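Local coordinates for protein gamma-resorcylate decarboxylase (Polaromonas, PDB 4QRO) that probably catalyses the manganese-dependent, non-oxidative decarboxylation of gamma-resorcylate (2,6-dihydroxybenzoate) to resorcinol, at residues S285-W288 and P289-N292. Residues are numbered along the deposited sequence; the frame is centred on the assembly and turned at random.
With MN (manganese (II) ion), chain K; 38L (2-nitrobenzene-1,3-diol), chain M.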
ATOM      1  N   SER A 285       6.230  18.814  -3.577  1.00 29.29           N
ATOM      2  CA  SER A 285       6.900  18.404  -4.818  1.00 29.13           C
ATOM      3  C   SER A 285       5.813  18.142  -5.828  1.00 36.12           C
ATOM      4  O   SER A 285       4.647  18.041  -5.459  1.00 30.54           O
ATOM      5  CB  SER A 285       7.760  17.159  -4.618  1.00 30.47           C
ATOM      6  OG  SER A 285       8.949  17.499  -3.901  1.00 36.91           O
ATOM      7  N   THR A 286       6.187  18.051  -7.097  1.00 29.84           N
ATOM      8  CA  THR A 286       5.220  17.975  -8.164  1.00 28.60           C
ATOM      9  C   THR A 286       5.237  16.646  -8.935  1.00 30.86           C
ATOM     10  O   THR A 286       4.169  16.148  -9.293  1.00 29.99           O
ATOM     11  CB  THR A 286       5.415  19.137  -9.173  1.00 34.69           C
ATOM     12  OG1 THR A 286       6.627  18.932  -9.892  1.00 38.42           O
ATOM     13  CG2 THR A 286       5.481  20.476  -8.483  1.00 36.28           C
ATOM     14  N   ASP A 287       6.433  16.065  -9.170  1.00 27.66           N
ATOM     15  CA  ASP A 287       6.625  14.952 -10.117  1.00 40.07           C
ATOM     16  C   ASP A 287       6.574  15.400 -11.592  1.00 26.71           C
ATOM     17  O   ASP A 287       6.363  14.590 -12.476  1.00 30.04           O
ATOM     18  CB  ASP A 287       5.624  13.830  -9.880  1.00 35.51           C
ATOM     19  CG  ASP A 287       6.212  12.444 -10.139  1.00 53.03           C
ATOM     20  OD1 ASP A 287       7.393  12.311 -10.584  1.00 34.85           O
ATOM     21  OD2 ASP A 287       5.466  11.477  -9.877  1.00 63.31           O
ATOM     22  N   TRP A 288       6.770  16.682 -11.831  1.00 26.17           N
ATOM     23  CA  TRP A 288       6.972  17.174 -13.181  1.00 31.59           C
ATOM     24  C   TRP A 288       8.097  16.349 -13.772  1.00 28.14           C
ATOM     25  O   TRP A 288       9.096  16.106 -13.085  1.00 32.97           O
ATOM     26  CB  TRP A 288       7.312  18.656 -13.172  1.00 34.64           C
ATOM     27  CG  TRP A 288       7.631  19.255 -14.514  1.00 29.05           C
ATOM     28  CD1 TRP A 288       8.901  19.500 -15.016  1.00 39.39           C
ATOM     29  CD2 TRP A 288       6.714  19.722 -15.509  1.00 35.13           C
ATOM     30  NE1 TRP A 288       8.812  20.080 -16.246  1.00 34.51           N
ATOM     31  CE2 TRP A 288       7.489  20.226 -16.589  1.00 42.54           C
ATOM     32  CE3 TRP A 288       5.321  19.735 -15.620  1.00 31.58           C
ATOM     33  CZ2 TRP A 288       6.907  20.787 -17.745  1.00 30.48           C
ATOM     34  CZ3 TRP A 288       4.734  20.301 -16.788  1.00 30.33           C
ATOM     35  CH2 TRP A 288       5.536  20.801 -17.829  1.00 33.13           C
ATOM     36  N   PRO A 289       7.938  15.900 -15.029  1.00 27.75           N
ATOM     37  CA  PRO A 289       6.896  16.232 -16.005  1.00 30.85           C
ATOM     38  C   PRO A 289       5.784  15.213 -16.169  1.00 31.71           C
ATOM     39  O   PRO A 289       4.957  15.328 -17.099  1.00 31.01           O
ATOM     40  CB  PRO A 289       7.693  16.363 -17.299  1.00 36.62           C
ATOM     41  CG  PRO A 289       8.718  15.303 -17.153  1.00 37.17           C
ATOM     42  CD  PRO A 289       9.099  15.281 -15.697  1.00 33.00           C
ATOM     43  N   PHE A 290       5.727  14.260 -15.249  1.00 32.38           N
ATOM     44  CA  PHE A 290       4.729  13.191 -15.305  1.00 32.49           C
ATOM     45  C   PHE A 290       3.411  13.679 -14.721  1.00 31.05           C
ATOM     46  O   PHE A 290       2.333  13.096 -15.004  1.00 37.75           O
ATOM     47  CB  PHE A 290       5.259  11.936 -14.582  1.00 31.06           C
ATOM     48  CG  PHE A 290       6.553  11.426 -15.152  1.00 27.95           C
ATOM     49  CD1 PHE A 290       6.567  10.729 -16.333  1.00 33.18           C
ATOM     50  CD2 PHE A 290       7.772  11.692 -14.520  1.00 36.76           C
ATOM     51  CE1 PHE A 290       7.759  10.300 -16.886  1.00 30.88           C
ATOM     52  CE2 PHE A 290       8.976  11.251 -15.065  1.00 38.99           C
ATOM     53  CZ  PHE A 290       8.959  10.544 -16.238  1.00 35.46           C
ATOM     54  N   GLU A 291       3.516  14.710 -13.877  1.00 29.91           N
ATOM     55  CA  GLU A 291       2.395  15.526 -13.434  1.00 29.63           C
ATOM     56  C   GLU A 291       2.637  16.972 -13.821  1.00 33.60           C
ATOM     57  O   GLU A 291       3.801  17.421 -13.896  1.00 36.07           O
ATOM     58  CB  GLU A 291       2.269  15.510 -11.914  1.00 33.61           C
ATOM     59  CG  GLU A 291       2.159  14.152 -11.299  1.00 29.69           C
ATOM     60  CD  GLU A 291       0.844  13.497 -11.600  1.00 39.22           C
ATOM     61  OE1 GLU A 291      -0.097  14.206 -12.044  1.00 32.63           O
ATOM     62  OE2 GLU A 291       0.784  12.272 -11.415  1.00 35.64           O
ATOM     63  N   ASN A 292       1.551  17.706 -14.035  1.00 30.64           N
ATOM     64  CA  ASN A 292       1.618  19.149 -14.314  1.00 30.10           C
ATOM     65  C   ASN A 292       1.990  19.972 -13.100  1.00 32.99           C
ATOM     66  O   ASN A 292       1.479  19.738 -11.994  1.00 32.21           O
ATOM     67  CB  ASN A 292       0.281  19.693 -14.830  1.00 35.46           C
ATOM     68  CG  ASN A 292       0.086  19.510 -16.325  1.00 31.20           C
ATOM     69  OD1 ASN A 292       0.834  18.779 -16.999  1.00 31.11           O
ATOM     70  ND2 ASN A 292      -0.904  20.205 -16.862  1.00 34.56           N
TER
HETATM   71 MN    MN K 403       8.733  10.700 -10.053  1.00 31.28          MN
HETATM   72  OAK 38L M 405       7.013   9.112  -9.875  1.00 37.00           O
HETATM   73  NAG 38L M 405       6.133   8.853 -10.648  1.00 94.55           N
HETATM   74  OAJ 38L M 405       5.038   8.518 -10.197  1.00 44.18           O
HETATM   75  CAA 38L M 405       6.379   8.943 -12.041  1.00 44.34           C
HETATM   76  CAF 38L M 405       5.346   8.598 -12.907  1.00 41.16           C
HETATM   77  OAH 38L M 405       4.057   8.883 -12.567  1.00 37.35           O
HETATM   78  CAE 38L M 405       5.622   7.965 -14.119  1.00 36.99           C
HETATM   79  CAD 38L M 405       6.937   7.721 -14.500  1.00 43.66           C
HETATM   80  CAC 38L M 405       7.980   8.217 -13.722  1.00 41.87           C
HETATM   81  CAB 38L M 405       7.704   8.864 -12.519  1.00 35.83           C
HETATM   82  OAI 38L M 405       8.740   9.402 -11.804  1.00 35.72           O
HETATM   83  O   HOH W   1       2.871  10.627 -10.380  1.00 38.44           O
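W288 and P289, joined by a cis peptide bond, turn their side chains across each other at about a right angle, and the proline lies over one face of the indole. The evidence for a CH-pi contact is direct: P289 CB stands 3.8 Å from the centroid of the five-membered ring of W288, only 4° off its normal. The indole of W288 lies beside its own carbonyl carbon (chi1 176°, CG anti to N), on the side where the proline follows. The benzo edge meets the later backbone, W288 CE3 coming within 3.3 Å of E291 O and within 4.0 Å of N292 CA. Were W288 replaced by an alanine, P289 would probably lose its aromatic partner and a gap would be likely to open beside helices 29-37 and 42-49, which the indole also touches. Behind the pair the chain turns tightly round D287 O, which accepts from F290 N (2.9 Å) and from E291 N. This loop follows strand 282-283 and brings to the active site the metal-binding aspartate characteristic of the amidohydrolase superfamily: D287 OD1 binds manganese at 2.2 Å, alongside E8, H10 and H164, while OD2 is hydrogen-bonded to H218 NE2. F290 addresses the inhibitor 2-nitrobenzene-1,3-diol face on, with 38L CAC 3.4 Å above the phenyl plane and over its centre. E291 CG packs 3.8 Å from D287 CB, and the bend at chi2 (-70°) beyond it sets the direction of the carboxylate. A water hydrogen-bonds D287 OD2, E291 OE2 and the inhibitor's OAH; E291 OE2 additionally accepts from the backbone N of N234 of the second subunit.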